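Local structure of VlsE1 (Borreliella burgdorferi, 1L8W) at residues Ala148-Lys153 with Ala250-Lys255; Glu185-Ala190 with Ala208-Gly213; Ala190-Gly195 with Gly257-Gly262; Glu243-Ile248 with Gln263-Lys268. The protein is a variable surface lipoprotein of the Lyme disease spirochaete, probably serving evasion of the host immune response through antigenic switching. One frame throughout, in Å; residues are numbered along the deposited sequence.

Contact 1: residues Ala148-Lys153 with Ala250-Lys255; sequences AKVADK and AAIGDK
The C-terminal end of helix 247-252 meets the loop leading into helix 153-170, and a single backbone hydrogen bond joins Ala151 to Ile252. Ala151 N donates to Ile252 O over 2.8 Å, with an N-H...O angle of 148°. This carbonyl belongs to the last turn of the helix. Gly253, directly after it, leaves helical geometry with phi at 84°, a positive value that suits glycine and turns the chain along the flank of Val150.

The side chain of Val150 divides its two methyls between the helix end and Lys255. CG1, anti to the backbone N (chi1 176°), sits 3.0 Å from Ile252 O and 3.5 Å from Ile252 CG2, while CG2 reaches the aliphatic part of Lys255, 3.8 Å from its CG. Ile252 runs the other way with its long branch: its CD1 lies against Lys153 CB at 3.3 Å, a tight carbon pair, so that one isoleucine bridges the loop and the first residue of helix 153-170. Ala151 CB is turned to the helix end and rests 3.3 Å from Ala251 O.

Asp152 points away from this interface and caps helix 153-170 through its OD1, which accepts from Ser155 N; its backbone is also bonded to Lys283. Ala251 O accepts a hydrogen bond from Arg279 NH1 of helix 269-281. Val156 of helix 153-170 packs on Ala151, Ala251 and Ile252, and Leu278 of helix 269-281 touches Ala251, placing the junction between these two helices.

Contact 2: residues Glu185-Ala190 with Ala208-Gly213; sequences ENNKGA and ASKAAG
Lys210 and Ala211 present one side of helix 205-216 to the 185-190 loop, whose last three residues begin a 3-10 turn that continues to Leu193; the contact is thus a helix packed against the connection that precedes it in this largely helical protein. Ala208, at the start of the segment, faces away, toward Ala297 and Ala300 of the long helix 294-333. Lys210 carries much of the interface. Its CB points at the loop and lies 3.8 Å from Ala190 N, the amide bonded to Asn187 O in the first part of the 3-10 segment. Beyond CB the chain bends at chi2 (-54°) and runs along the loop, with CD 3.6 Å from Asn187 OD1. A second bend, at chi4, sets NZ 3.4 Å from Asn186 O, a weak hydrogen bond; NZ also forms a long, weak ion pair with Glu206.

One residue on, Ala211 makes the apolar part: its CB meets Ala190 CB at 3.8 Å, while Leu193, Ile276 and Ile301 also touch this methyl. Ala190 in turn rests on Ile272 of helix 269-281. Gly213, a helical turn after Lys210, lets the Asn187 amide lie close against the helix, where its OD1 stands 3.1 Å from Lys210 O, acceptor to acceptor and not bonded. The amide nitrogen of that asparagine is committed to Asp269 OD1. On the helix side, Asn187 ND2 comes within 3.7 Å of Gly213 C.

Contact 3: residues Ala190-Gly195 with Gly257-Gly262; sequences AGKLFG and GGAEFG
Aromatic contacts dominate where Gly191 and Phe194 meet Phe261. The CA of Gly191 sits over one face of the Phe261 ring, 3.6 Å from its centroid and 17° off the normal, a CH-pi contact; with no CB to run into Ala259 O and Phe261 N, Gly191 lets the two backbones close up. Phe194 approaches the same phenyl obliquely, with the planes at 54° and the centroids 5.3 Å apart. Phe261 CG is anti to its carbonyl carbon (chi1 -78°), and the far atom of its ring, CZ, lies over one face of Phe194, 3.8 Å from both CD1 and CE1 of that ring.

Two connecting segments meet here: the 3-10 turn before helix 205-216 and the irregular loop before helix 269-281. The latter helix backs Phe194 through Ala275, Ile276 and Arg279, while Met266 touches Phe261.

Polar links are few and partly indirect. A water lies 3.1 Å from Lys192 O and 3.0 Å from Gly258 O and links the two carbonyls, though it has more acceptors in reach than protons to give. The side chains of Lys192 and Glu260 lie side by side and point the same way, but their charged ends do not meet; Glu260 OE1 is instead taken by Lys188 in a salt bridge.

Backbone packing completes the contact. Gly195 CA lies 3.5 Å from Gly257 CA, a closeness possible between two glycines, and phi of Gly257 is positive. Further along, the extended chain of Lys192 lays its CG over the Ala259 backbone, 3.8 Å from Ala259 C.

Contact 4: residues Glu243-Ile248 with Gln263-Lys268; sequences EAKNPI and QDEMKK
Lys245 NZ bonds to two side chains of the 263-268 loop, Gln263 and Glu265. The firmer bond goes to Gln263 OE1 at 2.9 Å, with the donor tilted 28° from the carbonyl plane; the second, a weak hydrogen bond within a salt bridge, goes to Glu265 OE2 at 3.3 Å. A bend at chi4 (-64°) at the end of an otherwise extended lysine chain brings the ammonium group to both. Here the residues leading into helix 247-252 lie against the loop that leads into helix 269-281, so the contact joins the approaches to two successive helices.

The Gln263 amide is held at its other end as well, since NE2 donates to Glu242 O. A water bridges the backbones beside it, giving a proton to Ala244 O at 2.6 Å and accepting one from Gln263 N. Asn246, the N-cap of helix 247-252, turns away from the loop; its OD1 accepts from Ala249 N and its ND2 is bonded to Glu235 O.

Packing completes the contact. Gln263 CG lies against the carbonyls of Glu243 and Ala244, 3.2 Å from Ala244 O. Met266, a selenomethionine, bends at chi2 and chi3 and carries its end to the start of the helix, against Pro247, which it crosses at about a right angle. Its SE stands 3.6 Å from Pro247 N.

Overall arrangement
All four contacts gather at one end of the elongated helical protein and mix buried with exposed residues; none is wholly core. Contacts 1 and 4 hold opposite ends of helix 247-252, and Ala250 of contact 1 packs on Ala244 and Met266 of contact 4 and on Phe194 and Phe261 of contact 3. Contacts 2 and 3 share Ala190 and are joined by the Lys188-Glu260 salt bridge. Their chemistry differs: contact 1 turns on a backbone bond and aliphatic packing, contact 2 on a long lysine and an asparagine, with a small alanine pair beside them, contact 3 on aromatic rings and glycines, and contact 4 on a lysine bound near the surface with a buried selenomethionine packed beside it.

Contact 1: residues Ala148-Lys153 with Ala250-Lys255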
loop_
_atom_site.group_PDB
_atom_site.type_symbol
_atom_site.label_atom_id
_atom_site.label_comp_id
_atom_site.label_asym_id
_atom_site.label_seq_id
_atom_site.Cartn_x
_atom_site.Cartn_y
_atom_site.Cartn_z
ATOM N N ALA A 148 11.655 -12.906 -12.610
ATOM C CA ALA A 148 11.789 -11.589 -11.984
ATOM C C ALA A 148 11.446 -10.496 -12.988
ATOM O O ALA A 148 11.642 -10.667 -14.189
ATOM C CB ALA A 148 13.214 -11.388 -11.457
ATOM N N LYS A 149 10.940 -9.372 -12.489
ATOM C CA LYS A 149 10.565 -8.260 -13.353
ATOM C C LYS A 149 10.500 -6.932 -12.602
ATOM O O LYS A 149 10.514 -6.884 -11.367
ATOM C CB LYS A 149 9.187 -8.518 -13.984
ATOM C CG LYS A 149 9.111 -9.701 -14.941
ATOM C CD LYS A 149 7.689 -9.899 -15.429
ATOM C CE LYS A 149 7.589 -11.039 -16.440
ATOM N NZ LYS A 149 6.184 -11.251 -16.894
ATOM N N VAL A 150 10.440 -5.853 -13.369
ATOM C CA VAL A 150 10.310 -4.522 -12.804
ATOM C C VAL A 150 8.812 -4.377 -12.591
ATOM O O VAL A 150 8.030 -4.806 -13.436
ATOM C CB VAL A 150 10.750 -3.414 -13.794
ATOM C CG1 VAL A 150 10.500 -2.048 -13.173
ATOM C CG2 VAL A 150 12.222 -3.574 -14.156
ATOM N N ALA A 151 8.408 -3.797 -11.469
ATOM C CA ALA A 151 6.988 -3.609 -11.211
ATOM C C ALA A 151 6.459 -2.608 -12.224
ATOM O O ALA A 151 7.197 -1.746 -12.687
ATOM C CB ALA A 151 6.769 -3.085 -9.796
ATOM N N ASP A 152 5.183 -2.732 -12.568
ATOM C CA ASP A 152 4.557 -1.821 -13.520
ATOM C C ASP A 152 4.499 -0.450 -12.860
ATOM O O ASP A 152 3.832 -0.274 -11.840
ATOM C CB ASP A 152 3.148 -2.316 -13.869
ATOM C CG ASP A 152 2.483 -1.482 -14.953
ATOM O OD1 ASP A 152 1.993 -0.370 -14.658
ATOM O OD2 ASP A 152 2.461 -1.945 -16.107
ATOM N N LYS A 153 5.200 0.519 -13.437
ATOM C CA LYS A 153 5.241 1.856 -12.865
ATOM C C LYS A 153 3.909 2.594 -12.846
ATOM O O LYS A 153 3.644 3.364 -11.923
ATOM C CB LYS A 153 6.310 2.698 -13.570
ATOM C CG LYS A 153 6.450 2.424 -15.050
ATOM C CD LYS A 153 7.397 3.411 -15.712
ATOM C CE LYS A 153 6.869 4.832 -15.586
ATOM N NZ LYS A 153 7.745 5.842 -16.252
ATOM N N ALA A 250 11.485 2.508 -5.074
ATOM C CA ALA A 250 11.977 1.206 -4.633
ATOM C C ALA A 250 11.042 0.093 -5.074
ATOM O O ALA A 250 11.503 -0.966 -5.503
ATOM C CB ALA A 250 12.148 1.186 -3.095
ATOM N N ALA A 251 9.736 0.332 -4.974
ATOM C CA ALA A 251 8.727 -0.661 -5.366
ATOM C C ALA A 251 8.764 -0.995 -6.869
ATOM O O ALA A 251 8.685 -2.159 -7.247
ATOM C CB ALA A 251 7.329 -0.176 -4.966
ATOM N N ILE A 252 8.875 0.017 -7.726
ATOM C CA ILE A 252 8.946 -0.251 -9.158
ATOM C C ILE A 252 10.221 -1.035 -9.441
ATOM O O ILE A 252 10.192 -2.053 -10.142
ATOM C CB ILE A 252 8.935 1.053 -9.991
ATOM C CG1 ILE A 252 7.571 1.735 -9.850
ATOM C CG2 ILE A 252 9.253 0.740 -11.463
ATOM C CD1 ILE A 252 7.476 3.105 -10.490
ATOM N N GLY A 253 11.347 -0.570 -8.901
ATOM C CA GLY A 253 12.598 -1.285 -9.111
ATOM C C GLY A 253 13.371 -1.004 -10.394
ATOM O O GLY A 253 12.952 -0.209 -11.247
ATOM N N ASP A 254 14.500 -1.700 -10.525
ATOM C CA ASP A 254 15.425 -1.566 -11.649
ATOM C C ASP A 254 15.868 -2.947 -12.154
ATOM O O ASP A 254 15.846 -3.918 -11.407
ATOM C CB ASP A 254 16.634 -0.744 -11.170
ATOM C CG ASP A 254 17.745 -0.654 -12.196
ATOM O OD1 ASP A 254 18.442 -1.670 -12.415
ATOM O OD2 ASP A 254 17.925 0.439 -12.778
ATOM N N LYS A 255 16.272 -3.029 -13.419
ATOM C CA LYS A 255 16.697 -4.304 -14.000
ATOM C C LYS A 255 18.014 -4.864 -13.466
ATOM O O LYS A 255 18.190 -6.083 -13.434
ATOM C CB LYS A 255 16.773 -4.204 -15.529
ATOM C CG LYS A 255 15.433 -3.907 -16.206
ATOM C CD LYS A 255 15.425 -4.315 -17.672
ATOM C CE LYS A 255 15.502 -5.838 -17.823
ATOM N NZ LYS A 255 15.490 -6.300 -19.252
#

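Contact 2: residues Glu185-Ala190 with Ala208-Gly213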
loop_
_atom_site.group_PDB
_atom_site.type_symbol
_atom_site.label_atom_id
_atom_site.label_comp_id
_atom_site.label_asym_id
_atom_site.label_seq_id
_atom_site.Cartn_x
_atom_site.Cartn_y
_atom_site.Cartn_z
ATOM N N GLU A 185 18.232 1.054 10.725
ATOM C CA GLU A 185 18.455 0.373 9.457
ATOM C C GLU A 185 18.552 -1.143 9.612
ATOM O O GLU A 185 19.099 -1.830 8.748
ATOM C CB GLU A 185 19.737 0.908 8.807
ATOM C CG GLU A 185 21.011 0.536 9.563
ATOM C CD GLU A 185 22.238 1.283 9.073
ATOM O OE1 GLU A 185 22.625 1.113 7.897
ATOM O OE2 GLU A 185 22.818 2.044 9.876
ATOM N N ASN A 186 18.012 -1.665 10.709
ATOM C CA ASN A 186 18.054 -3.102 10.972
ATOM C C ASN A 186 17.494 -3.963 9.839
ATOM O O ASN A 186 17.958 -5.079 9.619
ATOM C CB ASN A 186 17.287 -3.428 12.264
ATOM C CG ASN A 186 17.861 -2.730 13.480
ATOM O OD1 ASN A 186 19.033 -2.905 13.815
ATOM N ND2 ASN A 186 17.034 -1.935 14.153
ATOM N N ASN A 187 16.503 -3.454 9.115
ATOM C CA ASN A 187 15.896 -4.247 8.050
ATOM C C ASN A 187 16.223 -3.847 6.614
ATOM O O ASN A 187 15.590 -4.322 5.674
ATOM C CB ASN A 187 14.382 -4.296 8.259
ATOM C CG ASN A 187 13.999 -4.949 9.584
ATOM O OD1 ASN A 187 14.300 -6.119 9.819
ATOM N ND2 ASN A 187 13.343 -4.191 10.458
ATOM N N LYS A 188 17.228 -2.996 6.445
ATOM C CA LYS A 188 17.632 -2.555 5.118
ATOM C C LYS A 188 17.873 -3.738 4.185
ATOM O O LYS A 188 17.786 -3.603 2.965
ATOM C CB LYS A 188 18.893 -1.684 5.213
ATOM C CG LYS A 188 20.074 -2.311 5.954
ATOM C CD LYS A 188 21.233 -1.312 6.037
ATOM C CE LYS A 188 22.336 -1.760 7.006
ATOM N NZ LYS A 188 23.168 -2.891 6.486
ATOM N N GLY A 189 18.167 -4.897 4.769
ATOM C CA GLY A 189 18.399 -6.093 3.984
ATOM C C GLY A 189 17.171 -6.563 3.214
ATOM O O GLY A 189 17.264 -7.450 2.368
ATOM N N ALA A 190 16.016 -5.975 3.499
ATOM C CA ALA A 190 14.790 -6.353 2.800
ATOM C C ALA A 190 14.888 -5.991 1.314
ATOM O O ALA A 190 14.163 -6.533 0.487
ATOM C CB ALA A 190 13.592 -5.659 3.437
ATOM N N ALA A 208 14.058 -12.042 3.829
ATOM C CA ALA A 208 12.604 -12.146 3.910
ATOM C C ALA A 208 12.170 -11.881 5.340
ATOM O O ALA A 208 11.070 -11.385 5.577
ATOM C CB ALA A 208 12.135 -13.535 3.476
ATOM N N SER A 209 13.036 -12.225 6.291
ATOM C CA SER A 209 12.744 -12.002 7.701
ATOM C C SER A 209 12.845 -10.499 7.971
ATOM O O SER A 209 12.079 -9.941 8.763
ATOM C CB SER A 209 13.738 -12.778 8.570
ATOM O OG SER A 209 13.357 -12.792 9.936
ATOM N N LYS A 210 13.784 -9.852 7.292
ATOM C CA LYS A 210 13.997 -8.414 7.418
ATOM C C LYS A 210 12.763 -7.669 6.923
ATOM O O LYS A 210 12.311 -6.705 7.550
ATOM C CB LYS A 210 15.220 -7.989 6.599
ATOM C CG LYS A 210 16.547 -8.615 7.066
ATOM C CD LYS A 210 16.776 -8.364 8.552
ATOM C CE LYS A 210 18.133 -8.883 9.024
ATOM N NZ LYS A 210 19.260 -8.028 8.545
ATOM N N ALA A 211 12.215 -8.136 5.799
ATOM C CA ALA A 211 11.024 -7.525 5.207
ATOM C C ALA A 211 9.835 -7.677 6.137
ATOM O O ALA A 211 9.050 -6.743 6.302
ATOM C CB ALA A 211 10.715 -8.166 3.851
ATOM N N ALA A 212 9.688 -8.855 6.738
ATOM C CA ALA A 212 8.586 -9.054 7.662
ATOM C C ALA A 212 8.800 -8.219 8.941
ATOM O O ALA A 212 7.853 -7.661 9.490
ATOM C CB ALA A 212 8.453 -10.526 8.004
ATOM N N GLY A 213 10.047 -8.127 9.403
ATOM C CA GLY A 213 10.348 -7.360 10.605
ATOM C C GLY A 213 10.023 -5.893 10.428
ATOM O O GLY A 213 9.435 -5.265 11.307
#

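Contact 3: residues Ala190-Gly195 with Gly257-Gly262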
loop_
_atom_site.group_PDB
_atom_site.type_symbol
_atom_site.label_atom_id
_atom_site.label_comp_id
_atom_site.label_asym_id
_atom_site.label_seq_id
_atom_site.Cartn_x
_atom_site.Cartn_y
_atom_site.Cartn_z
ATOM N N ALA A 190 16.016 -5.975 3.499
ATOM C CA ALA A 190 14.790 -6.353 2.800
ATOM C C ALA A 190 14.888 -5.991 1.314
ATOM O O ALA A 190 14.163 -6.533 0.487
ATOM C CB ALA A 190 13.592 -5.659 3.437
ATOM N N GLY A 191 15.815 -5.093 0.987
ATOM C CA GLY A 191 16.007 -4.669 -0.391
ATOM C C GLY A 191 16.419 -5.771 -1.349
ATOM O O GLY A 191 16.168 -5.673 -2.551
ATOM N N LYS A 192 17.045 -6.824 -0.830
ATOM C CA LYS A 192 17.502 -7.930 -1.668
ATOM C C LYS A 192 16.360 -8.608 -2.413
ATOM O O LYS A 192 16.577 -9.270 -3.430
ATOM C CB LYS A 192 18.239 -8.970 -0.819
ATOM C CG LYS A 192 19.410 -8.401 -0.036
ATOM C CD LYS A 192 20.106 -9.463 0.800
ATOM C CE LYS A 192 21.379 -8.889 1.415
ATOM N NZ LYS A 192 22.130 -9.927 2.161
ATOM N N LEU A 193 15.151 -8.449 -1.894
ATOM C CA LEU A 193 13.964 -9.048 -2.489
ATOM C C LEU A 193 13.504 -8.259 -3.700
ATOM O O LEU A 193 12.724 -8.756 -4.511
ATOM C CB LEU A 193 12.836 -9.105 -1.452
ATOM C CG LEU A 193 13.212 -9.829 -0.155
ATOM C CD1 LEU A 193 12.015 -9.889 0.751
ATOM C CD2 LEU A 193 13.717 -11.229 -0.455
ATOM N N PHE A 194 14.003 -7.030 -3.817
ATOM C CA PHE A 194 13.648 -6.142 -4.914
ATOM C C PHE A 194 14.583 -6.248 -6.117
ATOM O O PHE A 194 14.444 -5.504 -7.089
ATOM C CB PHE A 194 13.595 -4.695 -4.404
ATOM C CG PHE A 194 12.481 -4.449 -3.414
ATOM C CD1 PHE A 194 12.551 -4.962 -2.125
ATOM C CD2 PHE A 194 11.328 -3.775 -3.797
ATOM C CE1 PHE A 194 11.489 -4.813 -1.238
ATOM C CE2 PHE A 194 10.257 -3.619 -2.916
ATOM C CZ PHE A 194 10.335 -4.138 -1.636
ATOM N N GLY A 195 15.520 -7.189 -6.062
ATOM C CA GLY A 195 16.456 -7.344 -7.159
ATOM C C GLY A 195 16.132 -8.515 -8.063
ATOM O O GLY A 195 14.997 -8.980 -8.104
ATOM N N GLY A 257 18.907 -4.949 -10.534
ATOM C CA GLY A 257 18.692 -5.539 -9.230
ATOM C C GLY A 257 19.628 -4.913 -8.217
ATOM O O GLY A 257 20.221 -3.863 -8.476
ATOM N N GLY A 258 19.773 -5.559 -7.066
ATOM C CA GLY A 258 20.640 -5.022 -6.040
ATOM C C GLY A 258 20.460 -5.729 -4.713
ATOM O O GLY A 258 19.644 -6.644 -4.592
ATOM N N ALA A 259 21.224 -5.293 -3.717
ATOM C CA ALA A 259 21.172 -5.887 -2.391
ATOM C C ALA A 259 20.361 -5.046 -1.427
ATOM O O ALA A 259 19.193 -4.744 -1.682
ATOM C CB ALA A 259 22.583 -6.071 -1.854
ATOM N N GLU A 260 20.988 -4.662 -0.322
ATOM C CA GLU A 260 20.327 -3.867 0.700
ATOM C C GLU A 260 19.897 -2.501 0.194
ATOM O O GLU A 260 20.352 -2.044 -0.848
ATOM C CB GLU A 260 21.263 -3.648 1.892
ATOM C CG GLU A 260 21.942 -4.898 2.420
ATOM C CD GLU A 260 22.624 -4.650 3.756
ATOM O OE1 GLU A 260 23.367 -3.649 3.872
ATOM O OE2 GLU A 260 22.413 -5.457 4.689
ATOM N N PHE A 261 19.000 -1.860 0.936
ATOM C CA PHE A 261 18.576 -0.516 0.591
ATOM C C PHE A 261 19.763 0.318 1.080
ATOM O O PHE A 261 20.116 0.278 2.263
ATOM C CB PHE A 261 17.297 -0.138 1.341
ATOM C CG PHE A 261 16.038 -0.748 0.758
ATOM C CD1 PHE A 261 15.640 -0.446 -0.541
ATOM C CD2 PHE A 261 15.239 -1.593 1.521
ATOM C CE1 PHE A 261 14.460 -0.978 -1.075
ATOM C CE2 PHE A 261 14.060 -2.129 1.002
ATOM C CZ PHE A 261 13.668 -1.822 -0.298
ATOM N N GLY A 262 20.386 1.058 0.171
ATOM C CA GLY A 262 21.555 1.839 0.542
ATOM C C GLY A 262 21.356 3.288 0.945
ATOM O O GLY A 262 22.160 3.829 1.704
HETATM O O HOH W 1 19.278 -9.574 -4.891
#

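Contact 4: residues Glu243-Ile248 with Gln263-Lys268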
loop_
_atom_site.group_PDB
_atom_site.type_symbol
_atom_site.label_atom_id
_atom_site.label_comp_id
_atom_site.label_asym_id
_atom_site.label_seq_id
_atom_site.Cartn_x
_atom_site.Cartn_y
_atom_site.Cartn_z
ATOM N N GLU A 243 20.000 2.628 -4.663
ATOM C CA GLU A 243 19.803 4.024 -5.036
ATOM C C GLU A 243 18.447 4.651 -4.744
ATOM O O GLU A 243 18.343 5.873 -4.665
ATOM C CB GLU A 243 20.104 4.183 -6.523
ATOM C CG GLU A 243 21.512 3.765 -6.932
ATOM C CD GLU A 243 21.670 3.672 -8.441
ATOM O OE1 GLU A 243 21.135 4.551 -9.146
ATOM O OE2 GLU A 243 22.331 2.732 -8.928
ATOM N N ALA A 244 17.412 3.829 -4.600
ATOM C CA ALA A 244 16.065 4.341 -4.333
ATOM C C ALA A 244 16.028 5.278 -3.122
ATOM O O ALA A 244 16.649 4.999 -2.096
ATOM C CB ALA A 244 15.099 3.174 -4.118
ATOM N N LYS A 245 15.292 6.380 -3.247
ATOM C CA LYS A 245 15.171 7.350 -2.159
ATOM C C LYS A 245 13.747 7.486 -1.608
ATOM O O LYS A 245 13.512 8.221 -0.638
ATOM C CB LYS A 245 15.689 8.724 -2.609
ATOM C CG LYS A 245 17.217 8.800 -2.779
ATOM C CD LYS A 245 17.667 10.182 -3.236
ATOM C CE LYS A 245 19.187 10.283 -3.332
ATOM N NZ LYS A 245 19.855 10.129 -2.009
ATOM N N ASN A 246 12.795 6.791 -2.228
ATOM C CA ASN A 246 11.411 6.820 -1.770
ATOM C C ASN A 246 10.781 5.451 -2.029
ATOM O O ASN A 246 11.218 4.722 -2.915
ATOM C CB ASN A 246 10.637 7.941 -2.481
ATOM C CG ASN A 246 10.539 7.731 -3.986
ATOM O OD1 ASN A 246 9.819 6.851 -4.456
ATOM N ND2 ASN A 246 11.266 8.543 -4.746
ATOM N N PRO A 247 9.749 5.074 -1.254
ATOM C CA PRO A 247 9.135 3.760 -1.478
ATOM C C PRO A 247 8.567 3.479 -2.887
ATOM O O PRO A 247 8.528 2.318 -3.320
ATOM C CB PRO A 247 8.087 3.665 -0.359
ATOM C CG PRO A 247 7.797 5.075 -0.001
ATOM C CD PRO A 247 9.123 5.772 -0.117
ATOM N N ILE A 248 8.140 4.523 -3.599
ATOM C CA ILE A 248 7.615 4.355 -4.956
ATOM C C ILE A 248 8.740 3.932 -5.910
ATOM O O ILE A 248 8.585 2.994 -6.694
ATOM C CB ILE A 248 6.945 5.664 -5.472
ATOM C CG1 ILE A 248 5.655 5.927 -4.685
ATOM C CG2 ILE A 248 6.643 5.569 -6.969
ATOM C CD1 ILE A 248 4.934 7.189 -5.095
ATOM N N GLN A 263 20.305 3.926 0.448
ATOM C CA GLN A 263 20.062 5.320 0.785
ATOM C C GLN A 263 19.492 5.484 2.195
ATOM O O GLN A 263 18.842 4.577 2.721
ATOM C CB GLN A 263 19.125 5.941 -0.248
ATOM C CG GLN A 263 19.663 5.864 -1.674
ATOM C CD GLN A 263 21.045 6.483 -1.808
ATOM O OE1 GLN A 263 21.234 7.667 -1.540
ATOM N NE2 GLN A 263 22.017 5.679 -2.218
ATOM N N ASP A 264 19.754 6.635 2.808
ATOM C CA ASP A 264 19.260 6.909 4.152
ATOM C C ASP A 264 17.759 7.154 4.151
ATOM O O ASP A 264 17.089 6.898 5.147
ATOM C CB ASP A 264 19.979 8.122 4.756
ATOM C CG ASP A 264 21.424 7.826 5.128
ATOM O OD1 ASP A 264 21.661 6.912 5.946
ATOM O OD2 ASP A 264 22.326 8.512 4.603
ATOM N N GLU A 265 17.234 7.654 3.035
ATOM C CA GLU A 265 15.803 7.921 2.924
ATOM C C GLU A 265 15.008 6.629 3.061
ATOM O O GLU A 265 13.877 6.640 3.537
ATOM C CB GLU A 265 15.480 8.601 1.591
ATOM C CG GLU A 265 15.988 10.037 1.492
ATOM C CD GLU A 265 17.390 10.129 0.939
ATOM O OE1 GLU A 265 18.182 9.187 1.161
ATOM O OE2 GLU A 265 17.701 11.154 0.288
HETATM N N MSE A 266 15.595 5.521 2.617
HETATM C CA MSE A 266 14.957 4.218 2.742
HETATM C C MSE A 266 15.524 3.639 4.049
HETATM O O MSE A 266 15.661 4.366 5.032
HETATM C CB MSE A 266 15.297 3.323 1.539
HETATM C CG MSE A 266 14.521 3.649 0.244
HETATM SE SE MSE A 266 12.557 3.408 0.314
HETATM C CE MSE A 266 12.109 5.158 0.976
ATOM N N LYS A 267 15.864 2.357 4.070
ATOM C CA LYS A 267 16.423 1.738 5.282
ATOM C C LYS A 267 15.482 1.769 6.489
ATOM O O LYS A 267 15.434 0.821 7.267
ATOM C CB LYS A 267 17.754 2.403 5.664
ATOM C CG LYS A 267 18.918 2.052 4.752
ATOM C CD LYS A 267 20.235 2.598 5.294
ATOM C CE LYS A 267 21.415 2.049 4.495
ATOM N NZ LYS A 267 22.732 2.566 4.966
ATOM N N LYS A 268 14.746 2.863 6.649
ATOM C CA LYS A 268 13.796 2.991 7.748
ATOM C C LYS A 268 12.620 2.034 7.544
ATOM O O LYS A 268 12.205 1.770 6.414
ATOM C CB LYS A 268 13.302 4.430 7.843
ATOM C CG LYS A 268 14.316 5.371 8.453
ATOM C CD LYS A 268 13.836 6.806 8.414
ATOM C CE LYS A 268 14.132 7.445 7.072
ATOM N NZ LYS A 268 13.542 6.686 5.942
HETATM O O HOH W 2 17.737 2.868 -1.073
#